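Local coordinates for putative uncharacterized protein gbs0355 (Streptococcus agalactiae, PDB 3OKZ), which is of unknown function but belongs to the LytR/CpsA/Psr family, whose members probably attach glycopolymers to the bacterial cell wall, at residues A[50-61]-A[234-245]; A[37-45]-A[84-92]. All coordinates share one frame; numbering follows the deposited sequence.

Contact 1: A[50-61]-A[234-245]; sequences INPKTNKTTMTS and YKDSLEHIKSYQ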
loop_
_atom_site.group_PDB
_atom_site.type_symbol
_atom_site.label_atom_id
_atom_site.label_comp_id
_atom_site.label_asym_id
_atom_site.label_seq_id
_atom_site.Cartn_x
_atom_site.Cartn_y
_atom_site.Cartn_z
ATOM N N ILE A 50 -11.764 4.868 -4.202
ATOM C CA ILE A 50 -12.079 6.126 -4.892
ATOM C C ILE A 50 -13.537 6.032 -5.314
ATOM O O ILE A 50 -13.925 5.098 -6.026
ATOM C CB ILE A 50 -11.231 6.346 -6.175
ATOM C CG1 ILE A 50 -9.739 6.247 -5.861
ATOM C CG2 ILE A 50 -11.536 7.715 -6.764
ATOM C CD1 ILE A 50 -9.019 5.197 -6.685
ATOM N N ASN A 51 -14.348 6.981 -4.858
ATOM C CA ASN A 51 -15.768 6.990 -5.193
ATOM C C ASN A 51 -16.107 8.307 -5.869
ATOM O O ASN A 51 -16.298 9.329 -5.203
ATOM C CB ASN A 51 -16.614 6.833 -3.939
ATOM C CG ASN A 51 -18.072 6.634 -4.256
ATOM O OD1 ASN A 51 -18.668 7.413 -4.994
ATOM N ND2 ASN A 51 -18.659 5.586 -3.697
ATOM N N PRO A 52 -16.202 8.297 -7.205
ATOM C CA PRO A 52 -16.512 9.498 -7.987
ATOM C C PRO A 52 -17.829 10.139 -7.568
ATOM O O PRO A 52 -18.008 11.358 -7.649
ATOM C CB PRO A 52 -16.545 8.967 -9.413
ATOM C CG PRO A 52 -17.075 7.577 -9.231
ATOM C CD PRO A 52 -16.267 7.091 -8.052
ATOM N N LYS A 53 -18.737 9.289 -7.106
ATOM C CA LYS A 53 -20.064 9.696 -6.673
ATOM C C LYS A 53 -20.008 10.521 -5.383
ATOM O O LYS A 53 -20.237 11.732 -5.407
ATOM C CB LYS A 53 -20.916 8.434 -6.482
ATOM C CG LYS A 53 -22.413 8.630 -6.488
ATOM C CD LYS A 53 -23.124 7.282 -6.466
ATOM C CE LYS A 53 -22.757 6.470 -5.229
ATOM N NZ LYS A 53 -23.465 5.161 -5.179
ATOM N N THR A 54 -19.694 9.863 -4.266
ATOM C CA THR A 54 -19.615 10.523 -2.963
ATOM C C THR A 54 -18.469 11.518 -2.917
ATOM O O THR A 54 -18.298 12.236 -1.923
ATOM C CB THR A 54 -19.381 9.526 -1.837
ATOM O OG1 THR A 54 -18.027 9.047 -1.901
ATOM C CG2 THR A 54 -20.348 8.361 -1.957
ATOM N N ASN A 55 -17.667 11.526 -3.982
ATOM C CA ASN A 55 -16.536 12.441 -4.099
ATOM C C ASN A 55 -15.565 12.304 -2.918
ATOM O O ASN A 55 -15.293 13.274 -2.209
ATOM C CB ASN A 55 -17.070 13.872 -4.174
ATOM C CG ASN A 55 -16.107 14.812 -4.833
ATOM O OD1 ASN A 55 -15.724 14.612 -5.982
ATOM N ND2 ASN A 55 -15.711 15.853 -4.114
ATOM N N LYS A 56 -15.037 11.102 -2.710
ATOM C CA LYS A 56 -14.131 10.878 -1.594
ATOM C C LYS A 56 -13.133 9.757 -1.852
ATOM O O LYS A 56 -13.333 8.912 -2.725
ATOM C CB LYS A 56 -14.949 10.570 -0.336
ATOM C CG LYS A 56 -14.121 10.366 0.938
ATOM C CD LYS A 56 -15.020 10.213 2.178
ATOM C CE LYS A 56 -16.013 9.056 2.038
ATOM N NZ LYS A 56 -16.935 8.912 3.205
ATOM N N THR A 57 -12.054 9.760 -1.078
ATOM C CA THR A 57 -11.017 8.746 -1.202
ATOM C C THR A 57 -10.502 8.314 0.165
ATOM O O THR A 57 -10.381 9.128 1.080
ATOM C CB THR A 57 -9.832 9.272 -2.030
ATOM O OG1 THR A 57 -10.230 9.393 -3.398
ATOM C CG2 THR A 57 -8.637 8.334 -1.926
ATOM N N THR A 58 -10.205 7.026 0.301
ATOM C CA THR A 58 -9.678 6.506 1.556
ATOM C C THR A 58 -8.473 5.628 1.279
ATOM O O THR A 58 -8.424 4.926 0.267
ATOM C CB THR A 58 -10.704 5.644 2.295
ATOM O OG1 THR A 58 -10.795 4.359 1.658
ATOM C CG2 THR A 58 -12.073 6.329 2.293
HETATM N N MSE A 59 -7.506 5.669 2.189
HETATM C CA MSE A 59 -6.303 4.861 2.067
HETATM C C MSE A 59 -6.079 4.048 3.311
HETATM O O MSE A 59 -5.947 4.590 4.411
HETATM C CB MSE A 59 -5.085 5.733 1.867
HETATM C CG MSE A 59 -5.132 6.596 0.648
HETATM SE SE MSE A 59 -3.439 7.428 0.497
HETATM C CE MSE A 59 -2.616 6.129 -0.675
ATOM N N THR A 60 -6.019 2.739 3.138
ATOM C CA THR A 60 -5.777 1.867 4.263
ATOM C C THR A 60 -4.450 1.108 4.101
ATOM O O THR A 60 -4.280 0.283 3.200
ATOM C CB THR A 60 -6.975 0.918 4.456
ATOM O OG1 THR A 60 -8.130 1.708 4.771
ATOM C CG2 THR A 60 -6.738 -0.060 5.609
ATOM N N SER A 61 -3.499 1.440 4.970
ATOM C CA SER A 61 -2.186 0.806 4.973
ATOM C C SER A 61 -2.344 -0.580 5.591
ATOM O O SER A 61 -3.087 -0.758 6.558
ATOM C CB SER A 61 -1.202 1.643 5.800
ATOM O OG SER A 61 -1.115 2.984 5.330
ATOM N N TYR A 234 -12.126 11.041 -11.899
ATOM C CA TYR A 234 -11.886 10.830 -10.468
ATOM C C TYR A 234 -10.942 11.857 -9.829
ATOM O O TYR A 234 -10.681 11.816 -8.618
ATOM C CB TYR A 234 -11.348 9.420 -10.225
ATOM C CG TYR A 234 -12.176 8.302 -10.830
ATOM C CD1 TYR A 234 -12.110 8.021 -12.193
ATOM C CD2 TYR A 234 -12.991 7.493 -10.030
ATOM C CE1 TYR A 234 -12.826 6.953 -12.753
ATOM C CE2 TYR A 234 -13.713 6.426 -10.576
ATOM C CZ TYR A 234 -13.621 6.158 -11.940
ATOM O OH TYR A 234 -14.295 5.083 -12.489
ATOM N N LYS A 235 -10.452 12.787 -10.646
ATOM C CA LYS A 235 -9.533 13.831 -10.190
ATOM C C LYS A 235 -10.082 14.649 -9.024
ATOM O O LYS A 235 -9.328 15.088 -8.157
ATOM C CB LYS A 235 -9.173 14.772 -11.356
ATOM C CG LYS A 235 -8.380 16.017 -10.935
ATOM C CD LYS A 235 -8.521 17.132 -11.954
ATOM C CE LYS A 235 -8.373 18.506 -11.311
ATOM N NZ LYS A 235 -6.972 18.827 -10.900
ATOM N N ASP A 236 -11.391 14.866 -9.000
ATOM C CA ASP A 236 -11.999 15.643 -7.924
ATOM C C ASP A 236 -12.036 14.814 -6.652
ATOM O O ASP A 236 -11.892 15.340 -5.552
ATOM C CB ASP A 236 -13.422 16.059 -8.307
ATOM C CG ASP A 236 -13.517 16.535 -9.740
ATOM O OD1 ASP A 236 -13.313 15.705 -10.654
ATOM O OD2 ASP A 236 -13.782 17.735 -9.953
ATOM N N SER A 237 -12.230 13.510 -6.820
ATOM C CA SER A 237 -12.304 12.586 -5.696
ATOM C C SER A 237 -11.012 12.567 -4.899
ATOM O O SER A 237 -11.024 12.393 -3.677
ATOM C CB SER A 237 -12.614 11.170 -6.191
ATOM O OG SER A 237 -13.915 11.112 -6.753
ATOM N N LEU A 238 -9.896 12.751 -5.594
ATOM C CA LEU A 238 -8.595 12.745 -4.945
ATOM C C LEU A 238 -8.394 13.988 -4.075
ATOM O O LEU A 238 -7.417 14.091 -3.337
ATOM C CB LEU A 238 -7.508 12.646 -6.016
ATOM C CG LEU A 238 -7.761 11.519 -7.030
ATOM C CD1 LEU A 238 -6.678 11.513 -8.103
ATOM C CD2 LEU A 238 -7.815 10.179 -6.307
ATOM N N GLU A 239 -9.342 14.916 -4.143
ATOM C CA GLU A 239 -9.271 16.168 -3.395
ATOM C C GLU A 239 -9.447 16.000 -1.889
ATOM O O GLU A 239 -9.143 16.914 -1.123
ATOM C CB GLU A 239 -10.335 17.138 -3.917
ATOM C CG GLU A 239 -9.858 18.562 -4.196
ATOM C CD GLU A 239 -9.032 18.675 -5.467
ATOM O OE1 GLU A 239 -8.923 19.798 -6.006
ATOM O OE2 GLU A 239 -8.487 17.649 -5.927
ATOM N N HIS A 240 -9.958 14.846 -1.469
ATOM C CA HIS A 240 -10.175 14.576 -0.045
ATOM C C HIS A 240 -9.826 13.134 0.316
ATOM O O HIS A 240 -10.538 12.203 -0.071
ATOM C CB HIS A 240 -11.629 14.846 0.326
ATOM C CG HIS A 240 -12.170 16.109 -0.256
ATOM N ND1 HIS A 240 -12.703 16.172 -1.525
ATOM C CD2 HIS A 240 -12.221 17.368 0.238
ATOM C CE1 HIS A 240 -13.058 17.416 -1.790
ATOM N NE2 HIS A 240 -12.776 18.162 -0.737
ATOM N N ILE A 241 -8.749 12.958 1.080
ATOM C CA ILE A 241 -8.292 11.627 1.459
ATOM C C ILE A 241 -8.350 11.337 2.957
ATOM O O ILE A 241 -7.791 12.082 3.764
ATOM C CB ILE A 241 -6.820 11.395 1.034
ATOM C CG1 ILE A 241 -6.510 12.097 -0.289
ATOM C CG2 ILE A 241 -6.554 9.908 0.898
ATOM C CD1 ILE A 241 -7.175 11.487 -1.485
ATOM N N LYS A 242 -9.014 10.244 3.323
ATOM C CA LYS A 242 -9.090 9.821 4.717
ATOM C C LYS A 242 -8.176 8.608 4.794
ATOM O O LYS A 242 -8.419 7.615 4.120
ATOM C CB LYS A 242 -10.511 9.404 5.098
ATOM C CG LYS A 242 -11.457 10.535 5.494
ATOM C CD LYS A 242 -12.874 9.976 5.724
ATOM C CE LYS A 242 -13.866 11.024 6.226
ATOM N NZ LYS A 242 -13.587 11.446 7.633
ATOM N N SER A 243 -7.127 8.696 5.610
ATOM C CA SER A 243 -6.155 7.609 5.767
ATOM C C SER A 243 -6.376 6.746 7.012
ATOM O O SER A 243 -6.644 7.254 8.105
ATOM C CB SER A 243 -4.744 8.186 5.811
ATOM O OG SER A 243 -4.544 9.078 4.731
ATOM N N TYR A 244 -6.248 5.433 6.838
ATOM C CA TYR A 244 -6.425 4.503 7.945
ATOM C C TYR A 244 -5.314 3.468 7.958
ATOM O O TYR A 244 -4.713 3.171 6.922
ATOM C CB TYR A 244 -7.766 3.777 7.841
ATOM C CG TYR A 244 -8.965 4.683 7.676
ATOM C CD1 TYR A 244 -9.216 5.330 6.464
ATOM C CD2 TYR A 244 -9.853 4.889 8.733
ATOM C CE1 TYR A 244 -10.317 6.160 6.307
ATOM C CE2 TYR A 244 -10.961 5.719 8.591
ATOM C CZ TYR A 244 -11.188 6.353 7.378
ATOM O OH TYR A 244 -12.275 7.190 7.242
ATOM N N GLN A 245 -5.052 2.918 9.139
ATOM C CA GLN A 245 -4.020 1.906 9.311
ATOM C C GLN A 245 -4.643 0.635 9.898
ATOM O O GLN A 245 -5.296 0.667 10.941
ATOM C CB GLN A 245 -2.907 2.425 10.238
ATOM C CG GLN A 245 -1.829 1.381 10.587
ATOM C CD GLN A 245 -0.976 0.968 9.399
ATOM O OE1 GLN A 245 -0.263 1.782 8.825
ATOM N NE2 GLN A 245 -1.049 -0.301 9.032
#
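Tyr234 meets the 50-61 hairpin at its turn, resting against Ile50 and Pro52. Tyr234 CD2 lies 3.6 Å from the CG2 methyl of Ile50, the two side chains crossing at about a right angle, whereas the Pro52 ring runs alongside the tyrosine with CD near CE2. Beyond the pair, the ring packs edge-to-face on Phe20 and its hydroxyl bonds to the backbone O of Lys18. Ser237, in a short 3-10 segment, turns OG beside its own backbone N (chi1 -66°), from where it makes a weak hydrogen bond of 3.4 Å to Asn51 O, at the G1 beta bulge that closes the hairpin. At His240 the imidazole stands near the Asn55 amide, the planes 62° apart, and parallel pairing begins: strand 241-252 runs between 56-62 and 258-261 in the mixed sheet. His240 O accepts from Thr57 N at 3.0 Å, nearly along the carbonyl, although the N-H is bent away from it. Ile241 lies side by side with Thr57, and its CG2 also reaches CG of selenomethionine Met59 at 3.6 Å. Lys242 bonds through N to Thr57 O and through O to Met59 N. Tyr244 repeats the pattern with Met59 O and Ser61 N; Tyr244 CB sits 3.7 Å from Thr60 OG1, while Arg273 forms a cation-pi contact with the ring. Gln245 bends at chi2 (67°), bringing OE1 towards Ser61 CB; that oxygen accepts from Arg187 NH2. The face carrying Thr57, Met59 and Ile241 is thus largely apolar there, with Met59 touching Ile190 of helix 178-200, and turns polar at Ser61 and Gln245, which meet Arg187. Alternating backbone bonds fix the parallel register, to which the side chains add apolar and weak polar contacts.

Contact 2: A[37-45]-A[84-92]; sequences KWSGNSDSM and KLNAAYASG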
loop_
_atom_site.group_PDB
_atom_site.type_symbol
_atom_site.label_atom_id
_atom_site.label_comp_id
_atom_site.label_asym_id
_atom_site.label_seq_id
_atom_site.Cartn_x
_atom_site.Cartn_y
_atom_site.Cartn_z
ATOM N N LYS A 37 12.192 -8.533 -13.190
ATOM C CA LYS A 37 12.302 -7.089 -13.088
ATOM C C LYS A 37 11.321 -6.616 -12.025
ATOM O O LYS A 37 11.597 -5.654 -11.305
ATOM C CB LYS A 37 11.995 -6.437 -14.436
ATOM C CG LYS A 37 12.712 -5.114 -14.654
ATOM C CD LYS A 37 11.889 -3.926 -14.190
ATOM C CE LYS A 37 10.760 -3.634 -15.168
ATOM N NZ LYS A 37 10.034 -2.389 -14.807
ATOM N N TRP A 38 10.188 -7.311 -11.920
ATOM C CA TRP A 38 9.162 -6.976 -10.937
ATOM C C TRP A 38 9.022 -7.991 -9.813
ATOM O O TRP A 38 7.909 -8.333 -9.413
ATOM C CB TRP A 38 7.796 -6.780 -11.609
ATOM C CG TRP A 38 7.633 -5.418 -12.190
ATOM C CD1 TRP A 38 7.565 -5.100 -13.509
ATOM C CD2 TRP A 38 7.653 -4.173 -11.476
ATOM N NE1 TRP A 38 7.556 -3.732 -13.669
ATOM C CE2 TRP A 38 7.610 -3.140 -12.436
ATOM C CE3 TRP A 38 7.707 -3.830 -10.117
ATOM C CZ2 TRP A 38 7.626 -1.781 -12.085
ATOM C CZ3 TRP A 38 7.722 -2.478 -9.767
ATOM C CH2 TRP A 38 7.683 -1.472 -10.752
ATOM N N SER A 39 10.154 -8.464 -9.303
ATOM C CA SER A 39 10.165 -9.427 -8.208
ATOM C C SER A 39 10.902 -8.788 -7.054
ATOM O O SER A 39 11.876 -8.062 -7.247
ATOM C CB SER A 39 10.890 -10.705 -8.611
ATOM O OG SER A 39 12.274 -10.460 -8.773
ATOM N N GLY A 40 10.445 -9.062 -5.843
ATOM C CA GLY A 40 11.098 -8.471 -4.693
ATOM C C GLY A 40 10.297 -8.567 -3.410
ATOM O O GLY A 40 9.787 -9.637 -3.073
ATOM N N ASN A 41 10.191 -7.444 -2.703
ATOM C CA ASN A 41 9.479 -7.393 -1.438
ATOM C C ASN A 41 8.471 -6.260 -1.362
ATOM O O ASN A 41 8.734 -5.153 -1.828
ATOM C CB ASN A 41 10.489 -7.264 -0.298
ATOM C CG ASN A 41 11.113 -8.589 0.068
ATOM O OD1 ASN A 41 10.490 -9.409 0.740
ATOM N ND2 ASN A 41 12.344 -8.815 -0.382
ATOM N N SER A 42 7.311 -6.547 -0.778
ATOM C CA SER A 42 6.268 -5.543 -0.627
ATOM C C SER A 42 6.785 -4.560 0.401
ATOM O O SER A 42 6.711 -4.802 1.608
ATOM C CB SER A 42 4.952 -6.172 -0.143
ATOM O OG SER A 42 5.053 -6.693 1.176
ATOM N N ASP A 43 7.330 -3.457 -0.094
ATOM C CA ASP A 43 7.878 -2.422 0.761
ATOM C C ASP A 43 6.732 -1.623 1.358
ATOM O O ASP A 43 6.895 -0.922 2.356
ATOM C CB ASP A 43 8.783 -1.510 -0.055
ATOM C CG ASP A 43 9.709 -0.703 0.808
ATOM O OD1 ASP A 43 10.502 -1.320 1.550
ATOM O OD2 ASP A 43 9.644 0.543 0.744
ATOM N N SER A 44 5.565 -1.741 0.733
ATOM C CA SER A 44 4.378 -1.039 1.187
ATOM C C SER A 44 3.135 -1.573 0.511
ATOM O O SER A 44 3.169 -1.973 -0.654
ATOM C CB SER A 44 4.479 0.444 0.880
ATOM O OG SER A 44 3.355 1.115 1.409
HETATM N N MSE A 45 2.036 -1.586 1.253
HETATM C CA MSE A 45 0.795 -2.046 0.691
HETATM C C MSE A 45 -0.329 -1.193 1.187
HETATM O O MSE A 45 -0.538 -1.082 2.386
HETATM C CB MSE A 45 0.556 -3.495 1.051
HETATM C CG MSE A 45 1.099 -4.435 0.003
HETATM SE SE MSE A 45 0.572 -6.216 0.369
HETATM C CE MSE A 45 1.842 -6.590 1.775
ATOM N N LYS A 84 3.866 -13.993 7.391
ATOM C CA LYS A 84 3.549 -12.586 7.542
ATOM C C LYS A 84 2.952 -12.181 6.194
ATOM O O LYS A 84 3.306 -12.753 5.161
ATOM C CB LYS A 84 4.814 -11.754 7.806
ATOM C CG LYS A 84 5.442 -11.860 9.203
ATOM C CD LYS A 84 6.659 -10.914 9.295
ATOM C CE LYS A 84 7.304 -10.873 10.679
ATOM N NZ LYS A 84 8.013 -12.137 11.039
ATOM N N LEU A 85 2.045 -11.208 6.205
ATOM C CA LEU A 85 1.412 -10.715 4.979
ATOM C C LEU A 85 2.463 -10.244 3.980
ATOM O O LEU A 85 2.230 -10.191 2.769
ATOM C CB LEU A 85 0.501 -9.534 5.300
ATOM C CG LEU A 85 -0.132 -8.865 4.080
ATOM C CD1 LEU A 85 -0.995 -9.911 3.411
ATOM C CD2 LEU A 85 -0.967 -7.618 4.467
ATOM N N ASN A 86 3.615 -9.877 4.520
ATOM C CA ASN A 86 4.727 -9.389 3.730
ATOM C C ASN A 86 5.212 -10.446 2.734
ATOM O O ASN A 86 5.676 -10.107 1.641
ATOM C CB ASN A 86 5.858 -8.988 4.686
ATOM C CG ASN A 86 7.060 -8.418 3.974
ATOM O OD1 ASN A 86 6.998 -7.336 3.388
ATOM N ND2 ASN A 86 8.170 -9.146 4.021
ATOM N N ALA A 87 5.072 -11.722 3.103
ATOM C CA ALA A 87 5.540 -12.838 2.278
ATOM C C ALA A 87 4.757 -13.186 1.016
ATOM O O ALA A 87 5.235 -13.982 0.209
ATOM C CB ALA A 87 5.679 -14.089 3.138
ATOM N N ALA A 88 3.565 -12.622 0.839
ATOM C CA ALA A 88 2.781 -12.921 -0.356
ATOM C C ALA A 88 3.569 -12.524 -1.605
ATOM O O ALA A 88 3.906 -13.369 -2.435
ATOM C CB ALA A 88 1.466 -12.184 -0.317
ATOM N N TYR A 89 3.867 -11.235 -1.732
ATOM C CA TYR A 89 4.630 -10.740 -2.877
ATOM C C TYR A 89 6.005 -11.404 -2.899
ATOM O O TYR A 89 6.460 -11.875 -3.939
ATOM C CB TYR A 89 4.783 -9.218 -2.787
ATOM C CG TYR A 89 5.274 -8.547 -4.053
ATOM C CD1 TYR A 89 6.623 -8.562 -4.400
ATOM C CD2 TYR A 89 4.386 -7.880 -4.900
ATOM C CE1 TYR A 89 7.075 -7.922 -5.563
ATOM C CE2 TYR A 89 4.826 -7.240 -6.059
ATOM C CZ TYR A 89 6.167 -7.265 -6.383
ATOM O OH TYR A 89 6.598 -6.635 -7.527
ATOM N N ALA A 90 6.657 -11.447 -1.742
ATOM C CA ALA A 90 7.982 -12.061 -1.613
ATOM C C ALA A 90 8.100 -13.437 -2.281
ATOM O O ALA A 90 9.113 -13.737 -2.909
ATOM C CB ALA A 90 8.364 -12.171 -0.143
ATOM N N SER A 91 7.079 -14.272 -2.154
ATOM C CA SER A 91 7.146 -15.590 -2.765
ATOM C C SER A 91 6.074 -15.857 -3.821
ATOM O O SER A 91 5.743 -17.008 -4.101
ATOM C CB SER A 91 7.068 -16.656 -1.678
ATOM O OG SER A 91 5.927 -16.454 -0.869
ATOM N N GLY A 92 5.533 -14.800 -4.410
ATOM C CA GLY A 92 4.501 -14.976 -5.417
ATOM C C GLY A 92 4.217 -13.674 -6.128
ATOM O O GLY A 92 3.361 -13.601 -7.007
HETATM O O HOH W 1 7.487 -8.961 0.348
#
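Tyr89 reaches from the short helix 87-90 along the backbone of residues 38-42. With CG anti to the backbone N (chi1 -167°), its ring extends past Gly40, whose N lies at the ring edge, 3.6 Å from Tyr89 CE1. Further out, Tyr89 OH comes within 2.9 Å of Trp38 O and near the edge of the indole, and it hydrogen-bonds to Gln114 OE1. Ser42 meets the root of the same side chain, Ser42 CB to Tyr89 CB at 4.0 Å, and turns its hydroxyl towards Asn86, whose amide end sits close to the serine. A water links the segments here: it accepts from Ser42 N at 2.7 Å and donates to Asn41 OD1, with a bond to Asn86 O that is modelled short. Beside it, Ala90 CB touches Asn41 OD1 at 3.6 Å, and Ala90 CA makes a CA-H...O contact with Gly40 O. Selenomethionine Met45 closes the far end, its CE methyl 3.8 Å from Leu85 CG. The contact therefore lays helix 87-90 against the start of strand 41-51, with Tyr89 and Ser42 also packing on Met25 of the adjacent strand 20-28, and Met45 and Leu85 continuing onto helix 93-105.

How the contacts relate
Both contacts use strand 41-51, which enters contact 2 at its beginning and contact 1 at its end, and both reach the same mixed sheet. Their centres lie 25 Å apart, on opposite sides of the chain's centre, although their nearest atoms come within about 4 Å. Along the chain the segments alternate: 37-45, then 50-61, 84-92 and finally 234-245. Contact 2 joins segments separated by 38 residues, whereas contact 1 brings back a strand after 172 intervening residues rich in helix. The hairpin 41-62 is thus backed at one end by helix 87-90 and flanked on its 56-62 side by the distant strand 241-252, so that sequence-remote parts meet at one sheet.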